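Local coordinates for putative mandelate racemase (Bordetella bronchiseptica, PDB 3OZM), which probably acts as an acid-sugar dehydratase or racemase of the enolase superfamily, binding D-xylaric acid beside a magnesium ion, at residues 144-149 / 170-175; 253-258 / 278-283; 271-276 / 300-305. One frame throughout, in Å; residues are numbered along the deposited sequence.

Contact 1: residues 144-149 / 170-175; sequences SSIYWD and AKLKVG. With DXL (D-xylaric acid), chain J.
Strands 144-146 and 170-173 run parallel in register, I146 beside L172, their short axes 4.5 Å apart at closest, and two nearly straight bonds join them: I146 N to K171 O at 2.7 Å and K173 N to I146 O at 2.8 Å. I146 and L172 lie on the sheet face turned to helices 152-164 and 178-192, where CG2 of I146 meets CD1 of L172. Y147, just past its strand, and K173, the last residue of the other, extend side by side, and CG of the lysine sits over one face of the phenol ring, 3.9 Å from its centroid, a CH-pi contact. Y147 OH donates to D-xylaric acid OAA at 2.6 Å, an atom at the ring edge. With CG anti to the backbone N (chi1 -172°) and a bend at chi3, K171 carries NZ to OAK of the ligand, 2.7 Å away; E227 and Y142 also hold this amine. S145 OG, packed against CE of both lysines, donates to S144 OG, which bonds to E329. W148 NE1 adds a weak bond to V174 O. Two lysines one residue apart recall the KxK motif of the mandelate racemase group; both amines face the probably anionic diacid, K173's less surely placed, consistent with a substrate site.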
ATOM      1  N   SER A 144      -7.748  10.075  24.188  1.00 15.67           N
ATOM      2  CA  SER A 144      -9.101   9.950  23.664  1.00 15.41           C
ATOM      3  C   SER A 144     -10.025   9.392  24.748  1.00 15.50           C
ATOM      4  O   SER A 144      -9.843   8.249  25.179  1.00 17.06           O
ATOM      5  CB  SER A 144      -9.066   8.977  22.484  1.00 16.44           C
ATOM      6  OG  SER A 144     -10.303   8.941  21.798  1.00 18.31           O
ATOM      7  N   SER A 145     -11.012  10.156  25.215  1.00 15.21           N
ATOM      8  CA  SER A 145     -11.279  11.541  24.852  1.00 16.62           C
ATOM      9  C   SER A 145     -11.897  12.163  26.090  1.00 15.74           C
ATOM     10  O   SER A 145     -12.148  11.470  27.082  1.00 18.38           O
ATOM     11  CB  SER A 145     -12.331  11.640  23.739  1.00 16.71           C
ATOM     12  OG  SER A 145     -11.837  11.199  22.489  1.00 20.22           O
ATOM     13  N   ILE A 146     -12.162  13.459  26.016  1.00 15.29           N
ATOM     14  CA  ILE A 146     -12.973  14.150  27.009  1.00 16.21           C
ATOM     15  C   ILE A 146     -14.413  14.145  26.503  1.00 18.04           C
ATOM     16  O   ILE A 146     -14.677  14.609  25.401  1.00 18.73           O
ATOM     17  CB  ILE A 146     -12.443  15.576  27.212  1.00 17.86           C
ATOM     18  CG1 ILE A 146     -10.997  15.517  27.715  1.00 22.52           C
ATOM     19  CG2 ILE A 146     -13.345  16.367  28.163  1.00 21.80           C
ATOM     20  CD1 ILE A 146     -10.265  16.844  27.648  1.00 22.25           C
ATOM     21  N   TYR A 147     -15.333  13.593  27.296  1.00 16.69           N
ATOM     22  CA  TYR A 147     -16.676  13.263  26.806  1.00 15.58           C
ATOM     23  C   TYR A 147     -17.735  14.315  27.143  1.00 17.15           C
ATOM     24  O   TYR A 147     -17.415  15.367  27.691  1.00 21.58           O
ATOM     25  CB  TYR A 147     -17.100  11.869  27.299  1.00 20.21           C
ATOM     26  CG  TYR A 147     -16.536  10.766  26.433  1.00 20.49           C
ATOM     27  CD1 TYR A 147     -15.191  10.420  26.504  1.00 18.13           C
ATOM     28  CD2 TYR A 147     -17.338  10.094  25.520  1.00 20.62           C
ATOM     29  CE1 TYR A 147     -14.663   9.422  25.689  1.00 19.74           C
ATOM     30  CE2 TYR A 147     -16.829   9.096  24.719  1.00 19.25           C
ATOM     31  CZ  TYR A 147     -15.490   8.764  24.805  1.00 16.92           C
ATOM     32  OH  TYR A 147     -14.983   7.774  23.988  1.00 20.28           O
ATOM     33  N   TRP A 148     -18.987  14.015  26.805  1.00 18.53           N
ATOM     34  CA  TRP A 148     -20.112  14.929  27.030  1.00 22.26           C
ATOM     35  C   TRP A 148     -20.408  15.168  28.517  1.00 26.24           C
ATOM     36  O   TRP A 148     -19.927  14.431  29.380  1.00 23.15           O
ATOM     37  CB  TRP A 148     -21.381  14.369  26.378  1.00 19.97           C
ATOM     38  CG  TRP A 148     -21.418  14.436  24.886  1.00 16.48           C
ATOM     39  CD1 TRP A 148     -20.449  14.922  24.054  1.00 21.45           C
ATOM     40  CD2 TRP A 148     -22.500  14.011  24.043  1.00 22.63           C
ATOM     41  NE1 TRP A 148     -20.860  14.820  22.739  1.00 22.12           N
ATOM     42  CE2 TRP A 148     -22.117  14.269  22.707  1.00 23.26           C
ATOM     43  CE3 TRP A 148     -23.754  13.438  24.289  1.00 22.63           C
ATOM     44  CZ2 TRP A 148     -22.945  13.969  21.620  1.00 20.84           C
ATOM     45  CZ3 TRP A 148     -24.579  13.136  23.205  1.00 20.45           C
ATOM     46  CH2 TRP A 148     -24.167  13.401  21.887  1.00 20.91           C
ATOM     47  N   ASP A 149     -21.204  16.202  28.802  1.00 27.78           N
ATOM     48  CA  ASP A 149     -21.787  16.408  30.139  1.00 27.07           C
ATOM     49  C   ASP A 149     -20.954  17.271  31.090  1.00 30.34           C
ATOM     50  O   ASP A 149     -21.338  17.463  32.247  1.00 39.65           O
ATOM     51  CB  ASP A 149     -22.075  15.066  30.829  1.00 31.90           C
ATOM     52  CG  ASP A 149     -23.208  14.299  30.180  1.00 54.40           C
ATOM     53  OD1 ASP A 149     -24.337  14.832  30.149  1.00 55.96           O
ATOM     54  OD2 ASP A 149     -22.975  13.152  29.730  1.00 54.75           O
ATOM     55  N   ALA A 170      -5.122  15.927  22.632  1.00 13.40           N
ATOM     56  CA  ALA A 170      -6.270  15.262  23.227  1.00 18.37           C
ATOM     57  C   ALA A 170      -7.525  15.598  22.428  1.00 13.58           C
ATOM     58  O   ALA A 170      -7.544  16.570  21.672  1.00 17.71           O
ATOM     59  CB  ALA A 170      -6.428  15.684  24.681  1.00 18.12           C
ATOM     60  N   LYS A 171      -8.570  14.793  22.599  1.00 14.88           N
ATOM     61  CA  LYS A 171      -9.791  14.945  21.808  1.00 15.51           C
ATOM     62  C   LYS A 171     -11.018  15.208  22.686  1.00 20.56           C
ATOM     63  O   LYS A 171     -11.161  14.611  23.761  1.00 17.39           O
ATOM     64  CB  LYS A 171     -10.020  13.690  20.944  1.00 14.72           C
ATOM     65  CG  LYS A 171     -11.162  13.846  19.939  1.00 15.66           C
ATOM     66  CD  LYS A 171     -11.065  12.842  18.765  1.00 17.32           C
ATOM     67  CE  LYS A 171     -11.523  11.419  19.165  1.00 15.04           C
ATOM     68  NZ  LYS A 171     -11.257  10.444  18.049  1.00 15.71           N
ATOM     69  N   LEU A 172     -11.899  16.089  22.208  1.00 12.73           N
ATOM     70  CA  LEU A 172     -13.131  16.469  22.911  1.00 14.64           C
ATOM     71  C   LEU A 172     -14.346  16.028  22.116  1.00 17.18           C
ATOM     72  O   LEU A 172     -14.459  16.327  20.917  1.00 16.35           O
ATOM     73  CB  LEU A 172     -13.196  17.992  23.089  1.00 17.26           C
ATOM     74  CG  LEU A 172     -14.502  18.568  23.652  1.00 18.25           C
ATOM     75  CD1 LEU A 172     -14.631  18.227  25.149  1.00 18.97           C
ATOM     76  CD2 LEU A 172     -14.576  20.080  23.424  1.00 19.90           C
ATOM     77  N   LYS A 173     -15.254  15.331  22.786  1.00 14.87           N
ATOM     78  CA  LYS A 173     -16.526  14.957  22.193  1.00 16.08           C
ATOM     79  C   LYS A 173     -17.504  16.131  22.218  1.00 23.04           C
ATOM     80  O   LYS A 173     -17.638  16.837  23.228  1.00 16.71           O
ATOM     81  CB  LYS A 173     -17.120  13.743  22.923  1.00 17.07           C
ATOM     82  CG  LYS A 173     -16.196  12.556  22.935  1.00 21.06           C
ATOM     83  CD  LYS A 173     -16.022  11.996  21.533  1.00 18.81           C
ATOM     84  CE  LYS A 173     -15.205  10.724  21.572  1.00 27.10           C
ATOM     85  NZ  LYS A 173     -15.382   9.934  20.327  1.00 29.15           N
ATOM     86  N   VAL A 174     -18.181  16.346  21.096  1.00 18.36           N
ATOM     87  CA  VAL A 174     -19.158  17.428  20.998  1.00 20.53           C
ATOM     88  C   VAL A 174     -20.405  16.972  20.268  1.00 21.18           C
ATOM     89  O   VAL A 174     -20.454  15.868  19.723  1.00 19.00           O
ATOM     90  CB  VAL A 174     -18.590  18.650  20.245  1.00 17.81           C
ATOM     91  CG1 VAL A 174     -17.312  19.133  20.894  1.00 16.31           C
ATOM     92  CG2 VAL A 174     -18.371  18.302  18.755  1.00 18.10           C
ATOM     93  N   GLY A 175     -21.426  17.826  20.260  1.00 25.49           N
ATOM     94  CA  GLY A 175     -22.583  17.583  19.418  1.00 23.17           C
ATOM     95  C   GLY A 175     -23.943  17.733  20.065  1.00 30.65           C
ATOM     96  O   GLY A 175     -24.927  18.006  19.382  1.00 33.87           O
TER
HETATM   97  OAA DXL J 391     -16.570   6.785  22.227  1.00 27.99           O
HETATM   98  OAB DXL J 391     -17.028   4.656  20.586  1.00 28.71           O
HETATM   99  OAC DXL J 391     -15.788   8.032  18.124  1.00 18.92           O
HETATM  100  OAD DXL J 391     -12.657   6.819  19.440  1.00 24.42           O
HETATM  101  OAE DXL J 391     -17.482   8.115  20.710  1.00 25.84           O
HETATM  102  CAF DXL J 391     -16.964   7.034  21.076  1.00 27.70           C
HETATM  103  CAG DXL J 391     -16.797   5.952  20.005  1.00 26.82           C
HETATM  104  CAH DXL J 391     -15.362   5.984  19.449  1.00 22.55           C
HETATM  105  CAI DXL J 391     -14.934   7.422  19.104  1.00 19.03           C
HETATM  106  CAJ DXL J 391     -13.427   7.550  18.783  1.00 22.41           C
HETATM  107  OAK DXL J 391     -13.050   8.389  17.930  1.00 18.81           O
HETATM  108  OAL DXL J 391     -15.264   5.073  18.347  1.00 34.45           O

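Contact 2: residues 253-258 / 278-283; sequences GENLYT and ASRAGG. With MG (magnesium ion), chain I; DXL (D-xylaric acid), chain J.
R280 meets the turn 253-256 with the edge of its guanidinium: NE donates to the backbone O of E254 at 2.7 Å, and that oxygen lies close to the guanidinium plane. The amide of N255 runs alongside, turned 77° from the guanidinium, and its OD1 receives only a weak bond from NH2; its ND2 is held by E228. Y257 is tilted much less, its ring 29° from the guanidinium, and its CD1 brings the ring edge to 3.2 Å from R280 O, while its hydroxyl pairs with Y56. S53 takes NH1, so the arginine is gripped at several points. The carboxylate of E254 turns instead to the metal: OE2 binds magnesium at 2.2 Å, completing with D201 and E227 the protein ligands of the ion, and OE1 accepts a bond from D-xylaric acid OAL at 3.0 Å. Because it holds the E254 carbonyl, R280 is a second-shell residue that may help to position this metal ligand. Further along, T258 N donates to A281 O at 2.9 Å. The two loops follow strands 249-252 and 273-274 and lead into helices 258-267 and 284-296, the second with G283 at its N-cap; L256 packs on the former helix, and Y257 reaches I104 of helix 102-122.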
ATOM      1  N   GLY A 253     -13.792   8.379   9.338  1.00 14.61           N
ATOM      2  CA  GLY A 253     -13.448   7.079   8.806  1.00 13.62           C
ATOM      3  C   GLY A 253     -13.748   5.901   9.701  1.00 12.74           C
ATOM      4  O   GLY A 253     -13.764   4.780   9.226  1.00 15.92           O
ATOM      5  N   GLU A 254     -13.994   6.141  10.983  1.00 11.60           N
ATOM      6  CA  GLU A 254     -14.265   5.004  11.855  1.00 14.97           C
ATOM      7  C   GLU A 254     -15.508   4.229  11.433  1.00 13.46           C
ATOM      8  O   GLU A 254     -15.639   3.046  11.742  1.00 18.39           O
ATOM      9  CB  GLU A 254     -14.370   5.440  13.309  1.00 14.42           C
ATOM     10  CG  GLU A 254     -15.688   6.047  13.676  1.00 14.93           C
ATOM     11  CD  GLU A 254     -15.604   6.725  15.023  1.00 20.76           C
ATOM     12  OE1 GLU A 254     -16.404   6.436  15.930  1.00 19.85           O
ATOM     13  OE2 GLU A 254     -14.703   7.547  15.175  1.00 18.02           O
ATOM     14  N   ASN A 255     -16.431   4.888  10.736  1.00 12.62           N
ATOM     15  CA  ASN A 255     -17.657   4.213  10.323  1.00 14.88           C
ATOM     16  C   ASN A 255     -17.761   4.050   8.801  1.00 17.71           C
ATOM     17  O   ASN A 255     -18.829   3.744   8.271  1.00 16.00           O
ATOM     18  CB  ASN A 255     -18.890   4.900  10.939  1.00 15.44           C
ATOM     19  CG  ASN A 255     -18.977   4.684  12.448  1.00 15.42           C
ATOM     20  OD1 ASN A 255     -19.031   3.546  12.916  1.00 19.29           O
ATOM     21  ND2 ASN A 255     -18.961   5.769  13.213  1.00 16.19           N
ATOM     22  N   LEU A 256     -16.636   4.272   8.117  1.00 15.07           N
ATOM     23  CA  LEU A 256     -16.519   4.043   6.683  1.00 14.55           C
ATOM     24  C   LEU A 256     -15.724   2.757   6.450  1.00 13.88           C
ATOM     25  O   LEU A 256     -14.804   2.451   7.205  1.00 16.26           O
ATOM     26  CB  LEU A 256     -15.817   5.226   6.000  1.00 13.48           C
ATOM     27  CG  LEU A 256     -16.598   6.547   6.034  1.00 12.74           C
ATOM     28  CD1 LEU A 256     -15.744   7.709   5.532  1.00 18.86           C
ATOM     29  CD2 LEU A 256     -17.884   6.434   5.220  1.00 14.53           C
ATOM     30  N   TYR A 257     -16.065   2.013   5.408  1.00 14.16           N
ATOM     31  CA  TYR A 257     -15.517   0.665   5.250  1.00 13.63           C
ATOM     32  C   TYR A 257     -14.889   0.455   3.872  1.00 15.06           C
ATOM     33  O   TYR A 257     -15.466   0.841   2.851  1.00 14.22           O
ATOM     34  CB  TYR A 257     -16.615  -0.385   5.492  1.00 12.60           C
ATOM     35  CG  TYR A 257     -17.161  -0.394   6.906  1.00 14.99           C
ATOM     36  CD1 TYR A 257     -16.613  -1.231   7.860  1.00 14.54           C
ATOM     37  CD2 TYR A 257     -18.241   0.425   7.276  1.00 12.48           C
ATOM     38  CE1 TYR A 257     -17.083  -1.258   9.148  1.00 13.90           C
ATOM     39  CE2 TYR A 257     -18.731   0.418   8.579  1.00 12.98           C
ATOM     40  CZ  TYR A 257     -18.135  -0.429   9.514  1.00 14.93           C
ATOM     41  OH  TYR A 257     -18.592  -0.462  10.812  1.00 16.23           O
ATOM     42  N   THR A 258     -13.710  -0.170   3.870  1.00 14.29           N
ATOM     43  CA  THR A 258     -12.903  -0.419   2.672  1.00 14.15           C
ATOM     44  C   THR A 258     -12.350   0.839   2.004  1.00 17.61           C
ATOM     45  O   THR A 258     -12.808   1.965   2.248  1.00 16.22           O
ATOM     46  CB  THR A 258     -13.645  -1.250   1.593  1.00 16.63           C
ATOM     47  OG1 THR A 258     -14.494  -0.388   0.810  1.00 16.00           O
ATOM     48  CG2 THR A 258     -14.461  -2.371   2.221  1.00 19.45           C
ATOM     49  N   ALA A 278      -7.649  -0.320  11.094  1.00 12.27           N
ATOM     50  CA  ALA A 278      -7.283  -1.667  10.628  1.00 13.24           C
ATOM     51  C   ALA A 278      -8.269  -2.730  11.107  1.00 16.80           C
ATOM     52  O   ALA A 278      -8.489  -3.736  10.427  1.00 13.91           O
ATOM     53  CB  ALA A 278      -5.876  -2.036  11.081  1.00 13.44           C
ATOM     54  N   SER A 279      -8.871  -2.502  12.271  1.00 14.34           N
ATOM     55  CA  SER A 279      -9.763  -3.494  12.866  1.00 15.17           C
ATOM     56  C   SER A 279     -11.230  -3.355  12.445  1.00 15.10           C
ATOM     57  O   SER A 279     -12.074  -4.135  12.894  1.00 16.45           O
ATOM     58  CB  SER A 279      -9.641  -3.480  14.398  1.00 13.85           C
ATOM     59  OG  SER A 279     -10.215  -2.300  14.940  1.00 15.42           O
ATOM     60  N   ARG A 280     -11.541  -2.367  11.600  1.00 11.80           N
ATOM     61  CA  ARG A 280     -12.923  -2.131  11.186  1.00 14.91           C
ATOM     62  C   ARG A 280     -13.078  -2.097   9.673  1.00 14.59           C
ATOM     63  O   ARG A 280     -14.013  -2.683   9.122  1.00 13.68           O
ATOM     64  CB  ARG A 280     -13.466  -0.816  11.770  1.00 11.98           C
ATOM     65  CG  ARG A 280     -13.477  -0.770  13.282  1.00 14.25           C
ATOM     66  CD  ARG A 280     -13.710   0.642  13.818  1.00 13.87           C
ATOM     67  NE  ARG A 280     -15.084   1.121  13.618  1.00 14.61           N
ATOM     68  CZ  ARG A 280     -16.081   0.870  14.463  1.00 15.57           C
ATOM     69  NH1 ARG A 280     -15.855   0.131  15.550  1.00 18.07           N
ATOM     70  NH2 ARG A 280     -17.295   1.357  14.238  1.00 15.59           N
ATOM     71  N   ALA A 281     -12.156  -1.394   9.018  1.00 13.01           N
ATOM     72  CA  ALA A 281     -12.323  -1.018   7.617  1.00 14.47           C
ATOM     73  C   ALA A 281     -11.914  -2.096   6.629  1.00 15.38           C
ATOM     74  O   ALA A 281     -12.061  -1.910   5.414  1.00 16.00           O
ATOM     75  CB  ALA A 281     -11.582   0.288   7.327  1.00 14.86           C
ATOM     76  N   GLY A 282     -11.371  -3.206   7.133  1.00 12.82           N
ATOM     77  CA  GLY A 282     -11.050  -4.316   6.257  1.00 16.39           C
ATOM     78  C   GLY A 282      -9.823  -5.114   6.661  1.00 17.23           C
ATOM     79  O   GLY A 282      -9.498  -6.106   6.011  1.00 20.64           O
ATOM     80  N   GLY A 283      -9.127  -4.679   7.708  1.00 13.15           N
ATOM     81  CA  GLY A 283      -7.956  -5.398   8.184  1.00 14.16           C
ATOM     82  C   GLY A 283      -6.662  -4.618   8.026  1.00 14.18           C
ATOM     83  O   GLY A 283      -6.642  -3.486   7.520  1.00 14.93           O
TER
HETATM   84 MG    MG I 390     -14.632   9.182  16.581  1.00 21.10          MG
HETATM   85  OAA DXL J 391     -16.570   6.785  22.227  1.00 27.99           O
HETATM   86  OAB DXL J 391     -17.028   4.656  20.586  1.00 28.71           O
HETATM   87  OAC DXL J 391     -15.788   8.032  18.124  1.00 18.92           O
HETATM   88  OAD DXL J 391     -12.657   6.819  19.440  1.00 24.42           O
HETATM   89  OAE DXL J 391     -17.482   8.115  20.710  1.00 25.84           O
HETATM   90  CAF DXL J 391     -16.964   7.034  21.076  1.00 27.70           C
HETATM   91  CAG DXL J 391     -16.797   5.952  20.005  1.00 26.82           C
HETATM   92  CAH DXL J 391     -15.362   5.984  19.449  1.00 22.55           C
HETATM   93  CAI DXL J 391     -14.934   7.422  19.104  1.00 19.03           C
HETATM   94  CAJ DXL J 391     -13.427   7.550  18.783  1.00 22.41           C
HETATM   95  OAK DXL J 391     -13.050   8.389  17.930  1.00 18.81           O
HETATM   96  OAL DXL J 391     -15.264   5.073  18.347  1.00 34.45           O
HETATM   97  O   HOH W   1     -16.353   9.807  15.554  1.00 19.01           O

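Contact 3: residues 271-276 / 300-305; sequences IDVLQA and AWNPHT. With DXL (D-xylaric acid), chain J.
H304 is tied to the neighbouring segment by its backbone N, which donates to Q275 O at 3.0 Å from above the carbonyl plane rather than on a lone pair. Its CG stands anti to the backbone N (chi1 172°), which carries the imidazole away from Q275 to D-xylaric acid, where NE2 and OAL are hydrogen-bonded at 2.6 Å, the ligand atom at the ring edge. On the other side of the imidazole, ND1 pairs with D277, just beyond 271-276, fixing the rotation of the ring. Q275 brings CG to within 3.3 Å of N302 O, and its NE2 is bound by E227, a magnesium ligand. Further out, the indole of W301 uses NE1 to reach A276 O at 2.8 Å, in the carbonyl plane and on a lone pair, while CD of P303 lies over the middle of one indole face. V273 CG1 touches N302 OD1 at 3.4 Å; the amide nitrogen of N302 is held by P325. Behind these groups the parallel strands 273-274 and 300-301 and their flanking residues are laced by A300 N to D272 O, L274 N to A300 O and N302 N to L274 O. An Asp after the sixth barrel strand paired with a His after the seventh matches the His-Asp dyad of mandelate racemase, consistent with a similar role here.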
ATOM      1  N   ILE A 271     -12.363  15.306   2.280  1.00 10.86           N
ATOM      2  CA  ILE A 271     -11.678  14.760   3.445  1.00 13.56           C
ATOM      3  C   ILE A 271     -10.213  15.201   3.500  1.00 10.75           C
ATOM      4  O   ILE A 271      -9.517  15.229   2.479  1.00 14.46           O
ATOM      5  CB  ILE A 271     -11.810  13.201   3.472  1.00 14.20           C
ATOM      6  CG1 ILE A 271     -11.375  12.621   4.820  1.00 15.59           C
ATOM      7  CG2 ILE A 271     -10.985  12.570   2.361  1.00 14.21           C
ATOM      8  CD1 ILE A 271     -11.791  11.160   4.990  1.00 14.52           C
ATOM      9  N   ASP A 272      -9.750  15.562   4.702  1.00 13.67           N
ATOM     10  CA  ASP A 272      -8.334  15.838   4.963  1.00 14.68           C
ATOM     11  C   ASP A 272      -7.597  14.697   5.667  1.00 15.55           C
ATOM     12  O   ASP A 272      -6.421  14.445   5.394  1.00 13.89           O
ATOM     13  CB  ASP A 272      -8.203  17.093   5.826  1.00 12.81           C
ATOM     14  CG  ASP A 272      -8.748  18.310   5.132  1.00 14.61           C
ATOM     15  OD1 ASP A 272      -8.199  18.624   4.062  1.00 16.16           O
ATOM     16  OD2 ASP A 272      -9.724  18.930   5.626  1.00 16.83           O
ATOM     17  N   VAL A 273      -8.289  14.047   6.596  1.00 12.67           N
ATOM     18  CA  VAL A 273      -7.718  12.966   7.397  1.00 11.86           C
ATOM     19  C   VAL A 273      -8.611  11.729   7.286  1.00 11.64           C
ATOM     20  O   VAL A 273      -9.788  11.738   7.699  1.00 11.91           O
ATOM     21  CB  VAL A 273      -7.584  13.369   8.882  1.00 11.52           C
ATOM     22  CG1 VAL A 273      -7.054  12.199   9.721  1.00 13.53           C
ATOM     23  CG2 VAL A 273      -6.672  14.590   9.016  1.00 13.69           C
ATOM     24  N   LEU A 274      -8.057  10.677   6.693  1.00 15.52           N
ATOM     25  CA  LEU A 274      -8.728   9.384   6.603  1.00 13.31           C
ATOM     26  C   LEU A 274      -8.473   8.618   7.892  1.00 12.00           C
ATOM     27  O   LEU A 274      -7.323   8.445   8.290  1.00 13.21           O
ATOM     28  CB  LEU A 274      -8.173   8.578   5.421  1.00 15.76           C
ATOM     29  CG  LEU A 274      -8.560   9.046   4.016  1.00 16.97           C
ATOM     30  CD1 LEU A 274      -7.967  10.429   3.664  1.00 14.26           C
ATOM     31  CD2 LEU A 274      -8.147   7.976   2.997  1.00 16.39           C
ATOM     32  N   GLN A 275      -9.546   8.156   8.536  1.00 12.05           N
ATOM     33  CA  GLN A 275      -9.425   7.492   9.836  1.00 13.64           C
ATOM     34  C   GLN A 275      -9.721   5.994   9.810  1.00 16.09           C
ATOM     35  O   GLN A 275     -10.047   5.405  10.839  1.00 14.44           O
ATOM     36  CB  GLN A 275     -10.287   8.215  10.885  1.00 13.76           C
ATOM     37  CG  GLN A 275      -9.827   9.670  11.092  1.00 13.10           C
ATOM     38  CD  GLN A 275     -10.620  10.393  12.176  1.00 13.50           C
ATOM     39  OE1 GLN A 275     -11.831  10.574  12.053  1.00 16.71           O
ATOM     40  NE2 GLN A 275      -9.935  10.819  13.227  1.00 16.88           N
ATOM     41  N   ALA A 276      -9.604   5.379   8.636  1.00 16.12           N
ATOM     42  CA  ALA A 276      -9.791   3.934   8.528  1.00 12.36           C
ATOM     43  C   ALA A 276      -9.016   3.180   9.621  1.00 16.55           C
ATOM     44  O   ALA A 276      -7.796   3.322   9.765  1.00 16.81           O
ATOM     45  CB  ALA A 276      -9.366   3.452   7.161  1.00 16.62           C
ATOM     46  N   ALA A 300      -3.876  12.805   4.750  1.00 13.86           N
ATOM     47  CA  ALA A 300      -3.286  12.080   5.890  1.00 13.72           C
ATOM     48  C   ALA A 300      -4.092  10.847   6.240  1.00 14.05           C
ATOM     49  O   ALA A 300      -5.301  10.823   6.044  1.00 13.18           O
ATOM     50  CB  ALA A 300      -3.195  13.006   7.112  1.00 15.97           C
ATOM     51  N   TRP A 301      -3.419   9.826   6.769  1.00 13.29           N
ATOM     52  CA  TRP A 301      -4.115   8.700   7.383  1.00 13.27           C
ATOM     53  C   TRP A 301      -3.718   8.652   8.856  1.00 13.05           C
ATOM     54  O   TRP A 301      -2.547   8.472   9.186  1.00 16.33           O
ATOM     55  CB  TRP A 301      -3.806   7.369   6.662  1.00 13.78           C
ATOM     56  CG  TRP A 301      -4.347   6.142   7.397  1.00 11.61           C
ATOM     57  CD1 TRP A 301      -5.654   5.753   7.496  1.00 13.92           C
ATOM     58  CD2 TRP A 301      -3.592   5.200   8.166  1.00 12.63           C
ATOM     59  NE1 TRP A 301      -5.755   4.616   8.263  1.00 15.45           N
ATOM     60  CE2 TRP A 301      -4.502   4.254   8.688  1.00 14.98           C
ATOM     61  CE3 TRP A 301      -2.231   5.061   8.457  1.00 13.15           C
ATOM     62  CZ2 TRP A 301      -4.094   3.171   9.483  1.00 14.23           C
ATOM     63  CZ3 TRP A 301      -1.824   3.972   9.255  1.00 16.41           C
ATOM     64  CH2 TRP A 301      -2.760   3.056   9.759  1.00 12.68           C
ATOM     65  N   ASN A 302      -4.702   8.843   9.730  1.00 13.82           N
ATOM     66  CA  ASN A 302      -4.520   8.732  11.169  1.00 13.91           C
ATOM     67  C   ASN A 302      -5.698   7.880  11.648  1.00 13.26           C
ATOM     68  O   ASN A 302      -6.824   8.354  11.716  1.00 13.68           O
ATOM     69  CB  ASN A 302      -4.542  10.110  11.859  1.00 12.72           C
ATOM     70  CG  ASN A 302      -3.476  11.073  11.331  1.00 16.93           C
ATOM     71  OD1 ASN A 302      -3.802  12.072  10.698  1.00 20.37           O
ATOM     72  ND2 ASN A 302      -2.213  10.786  11.604  1.00 18.66           N
ATOM     73  N   PRO A 303      -5.443   6.605  11.953  1.00 14.81           N
ATOM     74  CA  PRO A 303      -6.546   5.663  12.176  1.00 12.35           C
ATOM     75  C   PRO A 303      -7.321   5.930  13.459  1.00 11.64           C
ATOM     76  O   PRO A 303      -6.742   6.368  14.458  1.00 15.02           O
ATOM     77  CB  PRO A 303      -5.832   4.305  12.282  1.00 13.41           C
ATOM     78  CG  PRO A 303      -4.429   4.647  12.756  1.00 13.06           C
ATOM     79  CD  PRO A 303      -4.121   5.954  12.033  1.00 11.99           C
ATOM     80  N   HIS A 304      -8.622   5.662  13.416  1.00 13.71           N
ATOM     81  CA  HIS A 304      -9.380   5.351  14.617  1.00 13.81           C
ATOM     82  C   HIS A 304      -8.798   4.049  15.184  1.00 17.36           C
ATOM     83  O   HIS A 304      -8.433   3.142  14.414  1.00 13.92           O
ATOM     84  CB  HIS A 304     -10.846   5.178  14.236  1.00 13.91           C
ATOM     85  CG  HIS A 304     -11.720   4.668  15.343  1.00 16.68           C
ATOM     86  ND1 HIS A 304     -11.885   3.322  15.602  1.00 15.48           N
ATOM     87  CD2 HIS A 304     -12.512   5.322  16.228  1.00 18.35           C
ATOM     88  CE1 HIS A 304     -12.729   3.169  16.610  1.00 21.05           C
ATOM     89  NE2 HIS A 304     -13.135   4.367  16.999  1.00 18.12           N
ATOM     90  N   THR A 305      -8.688   3.950  16.512  1.00 13.23           N
ATOM     91  CA  THR A 305      -8.078   2.766  17.141  1.00 13.71           C
ATOM     92  C   THR A 305      -8.871   2.238  18.342  1.00 19.25           C
ATOM     93  O   THR A 305      -8.457   1.269  18.990  1.00 18.84           O
ATOM     94  CB  THR A 305      -6.674   3.072  17.670  1.00 15.55           C
ATOM     95  OG1 THR A 305      -6.770   3.899  18.844  1.00 17.85           O
ATOM     96  CG2 THR A 305      -5.800   3.753  16.611  1.00 15.95           C
TER
HETATM   97  OAA DXL J 391     -16.570   6.785  22.227  1.00 27.99           O
HETATM   98  OAB DXL J 391     -17.028   4.656  20.586  1.00 28.71           O
HETATM   99  OAC DXL J 391     -15.788   8.032  18.124  1.00 18.92           O
HETATM  100  OAD DXL J 391     -12.657   6.819  19.440  1.00 24.42           O
HETATM  101  OAE DXL J 391     -17.482   8.115  20.710  1.00 25.84           O
HETATM  102  CAF DXL J 391     -16.964   7.034  21.076  1.00 27.70           C
HETATM  103  CAG DXL J 391     -16.797   5.952  20.005  1.00 26.82           C
HETATM  104  CAH DXL J 391     -15.362   5.984  19.449  1.00 22.55           C
HETATM  105  CAI DXL J 391     -14.934   7.422  19.104  1.00 19.03           C
HETATM  106  CAJ DXL J 391     -13.427   7.550  18.783  1.00 22.41           C
HETATM  107  OAK DXL J 391     -13.050   8.389  17.930  1.00 18.81           O
HETATM  108  OAL DXL J 391     -15.264   5.073  18.347  1.00 34.45           O

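Overall arrangement
All three contacts belong to one (beta/alpha)7-beta barrel, as in the enolase superfamily, and converge on a single ligand from its C-terminal strand ends. Contact 1 comes first in the chain and joins the first two barrel strands; contacts 2 and 3 follow, their segments alternating, with contact 3 on the sixth and seventh strands and contact 2 in the loops after the fifth and sixth. The centres of contacts 1 and 3 are about 18 Å apart and those of contacts 1 and 2 about 21 Å, without touching, whereas contacts 2 and 3, about 10 Å apart between centres, pack directly through E254 and R280 on H304. D-xylaric acid thus bridges distant barrel walls, illustrating how a barrel assembles a site from separate loops.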